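Local coordinates for ATP-dependent Clp protease adapter protein CLPS1, chloroplastic (Arabidopsis thaliana, PDB 7D34), which serves as a chloroplast adapter that modulates the ClpC chaperone and probably selects substrates for the plastid Clp protease, binding a peptide that begins with phenylalanine, at residues Y19-L24 with N35-M40; K26-M31 with V50-A55. One frame throughout, in Å; residues are numbered along the deposited sequence.

Contact 1 pairs helix 17-27 with helix 33-46, and contact 2 joins the turn after helix 17-27 to strand 48-54, outermost in the sheet within this chain; their centres are 11 Å apart. Met31 connects them directly: its SD lies 3.5 Å from Ala36 N, its CG 3.8 Å from Leu24 O and its CE 3.6 Å from Ile39 CD1. Ile39 CD1 in turn sits 3.5 Å from Val51 O, so Met31 and Ile39 bridge the helix pair and the sheet. Contact 1 supplies Val20 and Met40 to the pocket of the bound phenylalanine. Contact 2 is more remote, with the side chain of Val51 about 9 Å from the ligand.

Contact 1 of 2, residues Y19-L24 with N35-M40; sequences YVVQVL and NAVNIM. With PHE (phenylalanine), chain D.
The helix pair 17-27 and 33-46 of the ClpS fold forms part of the phenylalanine pocket, where Val20 meets Met40 beside the ligand ring. The segment axes approach to 8.7 Å and cross at 127°, close enough for the small Ala36 to bring its CB within 3.6 Å of Val21 CG1. Val21 splits its methyls: CG1 leans on Ala36, while CG2 reaches Val37 CG1 at 3.9 Å and Met40 CB at 4.0 Å. Leu24, one turn on, rests its CD1 on the helix 33-46 backbone, 3.6 Å from Ala36 O, with Ile39 CB as a further neighbour. This leucine also borders Val51 of strand 48-54 and Leu66 of helix 56-68.

Val20 faces two ways. Having CG1 opposite the backbone N (chi1 176°) sets that methyl against Met40 CG at 3.7 Å, the side chains crossing at about a right angle, and puts CG2 over one face of the ligand ring, 3.5 Å from its CD1. Met40 CG comes from the same side, past the rim, while Met40 O meets the ring edge, 3.3 Å from ligand CE2. Asn11, Asp12 and His44 hydrogen-bond the same phenylalanine. The helices thus meet almost wholly through hydrocarbon, and Val20 CG2 with the Met40 side chain offers the ring an apolar wall, consistent with recognition of a bulky hydrophobic N-terminal residue.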
# COMPACT_ATOMS: atom_id res chain seq x y z
N TYR A 19 -17.28 7.25 -2.16
CA TYR A 19 -16.77 8.15 -3.20
C TYR A 19 -15.35 7.78 -3.61
O TYR A 19 -15.03 7.76 -4.81
CB TYR A 19 -16.79 9.62 -2.74
CG TYR A 19 -16.32 10.59 -3.81
CD1 TYR A 19 -17.08 10.79 -4.95
CD2 TYR A 19 -15.11 11.26 -3.69
CE1 TYR A 19 -16.65 11.65 -5.92
CE2 TYR A 19 -14.68 12.11 -4.64
CZ TYR A 19 -15.44 12.32 -5.76
OH TYR A 19 -14.95 13.19 -6.70
N VAL A 20 -14.47 7.54 -2.63
CA VAL A 20 -13.10 7.11 -2.93
C VAL A 20 -13.13 5.92 -3.88
O VAL A 20 -12.40 5.89 -4.89
CB VAL A 20 -12.34 6.77 -1.63
CG1 VAL A 20 -10.97 6.23 -1.96
CG2 VAL A 20 -12.18 7.96 -0.69
N VAL A 21 -13.98 4.93 -3.59
CA VAL A 21 -14.07 3.75 -4.44
C VAL A 21 -14.53 4.11 -5.84
O VAL A 21 -14.01 3.59 -6.84
CB VAL A 21 -15.02 2.72 -3.80
CG1 VAL A 21 -15.22 1.50 -4.66
CG2 VAL A 21 -14.39 2.27 -2.52
N GLN A 22 -15.55 4.98 -5.95
CA GLN A 22 -16.05 5.35 -7.28
C GLN A 22 -14.99 6.06 -8.11
O GLN A 22 -14.87 5.80 -9.32
CB GLN A 22 -17.31 6.21 -7.15
CG GLN A 22 -18.46 5.47 -6.52
CD GLN A 22 -19.62 6.36 -6.12
OE1 GLN A 22 -19.50 7.58 -6.08
NE2 GLN A 22 -20.76 5.74 -5.83
N VAL A 23 -14.24 6.98 -7.50
CA VAL A 23 -13.19 7.68 -8.23
C VAL A 23 -12.14 6.69 -8.74
O VAL A 23 -11.71 6.75 -9.90
CB VAL A 23 -12.54 8.75 -7.34
CG1 VAL A 23 -11.35 9.39 -8.06
CG2 VAL A 23 -13.53 9.83 -6.96
N LEU A 24 -11.70 5.78 -7.87
CA LEU A 24 -10.70 4.81 -8.32
C LEU A 24 -11.20 4.06 -9.54
O LEU A 24 -10.47 3.85 -10.51
CB LEU A 24 -10.36 3.82 -7.21
CG LEU A 24 -9.54 4.41 -6.06
CD1 LEU A 24 -9.50 3.51 -4.83
CD2 LEU A 24 -8.14 4.78 -6.56
N ASN A 35 -10.76 -4.51 -6.04
CA ASN A 35 -9.47 -3.86 -5.85
C ASN A 35 -9.66 -2.47 -5.26
O ASN A 35 -8.90 -2.06 -4.38
CB ASN A 35 -8.71 -3.80 -7.18
CG ASN A 35 -7.28 -3.39 -7.00
OD1 ASN A 35 -6.76 -3.52 -5.89
ND2 ASN A 35 -6.63 -2.90 -8.07
N ALA A 36 -10.70 -1.74 -5.71
CA ALA A 36 -10.90 -0.36 -5.25
C ALA A 36 -11.20 -0.29 -3.76
O ALA A 36 -10.72 0.61 -3.06
CB ALA A 36 -12.08 0.29 -5.99
N VAL A 37 -12.05 -1.20 -3.28
CA VAL A 37 -12.37 -1.18 -1.87
C VAL A 37 -11.14 -1.52 -1.06
O VAL A 37 -10.95 -0.99 0.04
CB VAL A 37 -13.53 -2.15 -1.53
CG1 VAL A 37 -14.86 -1.59 -2.05
CG2 VAL A 37 -13.23 -3.60 -2.02
N ASN A 38 -10.29 -2.44 -1.57
CA ASN A 38 -9.04 -2.78 -0.87
C ASN A 38 -8.15 -1.56 -0.72
O ASN A 38 -7.61 -1.30 0.36
CB ASN A 38 -8.25 -3.89 -1.57
CG ASN A 38 -8.77 -5.29 -1.25
OD1 ASN A 38 -9.86 -5.40 -0.71
ND2 ASN A 38 -8.00 -6.35 -1.57
N ILE A 39 -7.95 -0.84 -1.83
CA ILE A 39 -7.10 0.35 -1.83
C ILE A 39 -7.66 1.38 -0.86
O ILE A 39 -6.93 1.93 -0.03
CB ILE A 39 -6.97 0.91 -3.26
CG1 ILE A 39 -6.34 -0.14 -4.19
CG2 ILE A 39 -6.08 2.16 -3.31
CD1 ILE A 39 -6.26 0.20 -5.69
N MET A 40 -8.94 1.69 -0.96
CA MET A 40 -9.54 2.61 -0.01
C MET A 40 -9.35 2.15 1.45
O MET A 40 -8.92 2.93 2.31
CB MET A 40 -11.00 2.75 -0.38
CG MET A 40 -11.73 3.64 0.58
SD MET A 40 -12.42 2.92 2.09
CE MET A 40 -13.56 1.72 1.45
N PHE D . -10.73 8.42 5.67
CA PHE D . -11.97 8.68 4.89
C PHE D . -13.20 8.65 5.79
O PHE D . -13.21 7.96 6.82
CB PHE D . -12.11 7.65 3.75
CG PHE D . -10.88 7.54 2.87
CD1 PHE D . -10.37 8.65 2.21
CD2 PHE D . -10.23 6.32 2.71
CE1 PHE D . -9.24 8.54 1.40
CE2 PHE D . -9.11 6.21 1.90
CZ PHE D . -8.61 7.32 1.24

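Contact 2 of 2, residues K26-M31 with V50-A55; sequences KVIPGM and VVIVCA
The carbonyl oxygen of Ile28 takes a weak hydrogen bond from Met31 N at 3.4 Å, closing a type II beta turn whose two end residues both pack on strand 48-54. In the ClpS fold this turn leads out of helix 17-27 towards helix 33-46, and the strand is the outermost of its side of the antiparallel sheet within this chain; its Val53 packs on Leu48 of the second subunit. Gly30 takes the left-handed backbone conformation (phi 79°) expected at the third position of such a turn.

Ile28 carries most of the contact. Its CG1 and CD1 both rest on Val51 CG1, each at 3.8 Å, as the two side chains pass at a slant. On the other branch, CG2 comes to 4.2 Å from CD1 at the end of Ile52, with the side chains sliding past one another in opposite directions. An extended Ile52, its CG1 opposite the backbone N (chi1 177°), is what carries CD1 far enough to meet the turn, where Pro29 O is a looser neighbour.

Val51 and Ile52 form a classic beta bulge opposite Val7 of strand 5-10: the psi of -49° at Val51 lets both side chains face the turn, and both backbones hydrogen-bond to Val7. His62 of helix 56-68 flanks Ile28 and Pro29. Met31 completes the apolar cluster with its terminal methyl, CE lying 4.2 Å from Val51 O and 4.4 Å from Val51 CG1.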
# COMPACT_ATOMS: atom_id res chain seq x y z
N LYS A 26 -13.37 5.04 -11.70
CA LYS A 26 -13.52 5.93 -12.84
C LYS A 26 -12.22 6.09 -13.61
O LYS A 26 -12.18 5.90 -14.83
CB LYS A 26 -14.02 7.30 -12.38
CG LYS A 26 -14.27 8.24 -13.57
CD LYS A 26 -15.20 9.43 -13.27
CE LYS A 26 -14.48 10.53 -12.50
NZ LYS A 26 -15.45 11.50 -11.88
N VAL A 27 -11.13 6.45 -12.91
CA VAL A 27 -9.93 6.92 -13.59
C VAL A 27 -8.85 5.88 -13.83
O VAL A 27 -8.02 6.08 -14.74
CB VAL A 27 -9.32 8.13 -12.86
CG1 VAL A 27 -10.35 9.26 -12.83
CG2 VAL A 27 -8.86 7.81 -11.45
N ILE A 28 -8.78 4.82 -13.03
CA ILE A 28 -7.68 3.87 -13.09
C ILE A 28 -8.05 2.75 -14.05
O ILE A 28 -9.04 2.04 -13.79
CB ILE A 28 -7.34 3.30 -11.70
CG1 ILE A 28 -6.99 4.44 -10.74
CG2 ILE A 28 -6.18 2.31 -11.78
CD1 ILE A 28 -5.77 5.24 -11.17
N PRO A 29 -7.31 2.55 -15.14
CA PRO A 29 -7.61 1.44 -16.05
C PRO A 29 -7.53 0.09 -15.36
O PRO A 29 -6.65 -0.16 -14.54
CB PRO A 29 -6.54 1.58 -17.14
CG PRO A 29 -6.04 3.02 -17.04
CD PRO A 29 -6.16 3.36 -15.59
N GLY A 30 -8.50 -0.78 -15.69
CA GLY A 30 -8.53 -2.15 -15.22
C GLY A 30 -9.03 -2.33 -13.82
O GLY A 30 -8.92 -3.43 -13.28
N MET A 31 -9.56 -1.29 -13.19
CA MET A 31 -9.84 -1.34 -11.77
C MET A 31 -11.18 -2.02 -11.48
O MET A 31 -12.21 -1.66 -12.06
CB MET A 31 -9.81 0.07 -11.18
CG MET A 31 -10.21 0.18 -9.73
SD MET A 31 -9.02 -0.51 -8.57
CE MET A 31 -7.67 0.53 -8.95
N VAL A 50 -0.96 1.82 -2.32
CA VAL A 50 -0.51 1.77 -3.71
C VAL A 50 -1.73 1.51 -4.58
O VAL A 50 -2.41 0.49 -4.44
CB VAL A 50 0.56 0.70 -3.93
CG1 VAL A 50 0.85 0.51 -5.44
CG2 VAL A 50 1.80 1.07 -3.09
N VAL A 51 -1.99 2.42 -5.52
CA VAL A 51 -3.13 2.29 -6.41
C VAL A 51 -2.80 1.40 -7.60
O VAL A 51 -3.55 0.48 -7.96
CB VAL A 51 -3.58 3.68 -6.88
CG1 VAL A 51 -4.68 3.52 -7.91
CG2 VAL A 51 -4.03 4.49 -5.72
N ILE A 52 -1.66 1.68 -8.24
CA ILE A 52 -1.22 0.96 -9.44
C ILE A 52 0.27 1.21 -9.62
O ILE A 52 0.80 2.25 -9.19
CB ILE A 52 -2.02 1.41 -10.68
CG1 ILE A 52 -1.51 0.73 -11.95
CG2 ILE A 52 -1.99 2.93 -10.80
CD1 ILE A 52 -2.59 0.61 -13.04
N VAL A 53 0.95 0.29 -10.29
CA VAL A 53 2.33 0.46 -10.69
C VAL A 53 2.34 0.51 -12.21
O VAL A 53 1.81 -0.39 -12.87
CB VAL A 53 3.23 -0.67 -10.15
CG1 VAL A 53 4.69 -0.41 -10.55
CG2 VAL A 53 3.09 -0.82 -8.62
N CYS A 54 2.93 1.57 -12.76
CA CYS A 54 2.88 1.82 -14.19
C CYS A 54 4.06 2.71 -14.54
O CYS A 54 4.80 3.17 -13.67
CB CYS A 54 1.56 2.48 -14.62
SG CYS A 54 0.99 3.80 -13.56
N ALA A 55 4.22 2.95 -15.84
CA ALA A 55 5.17 3.93 -16.35
C ALA A 55 4.98 5.30 -15.71
O ALA A 55 3.90 5.65 -15.25
CB ALA A 55 5.02 4.03 -17.86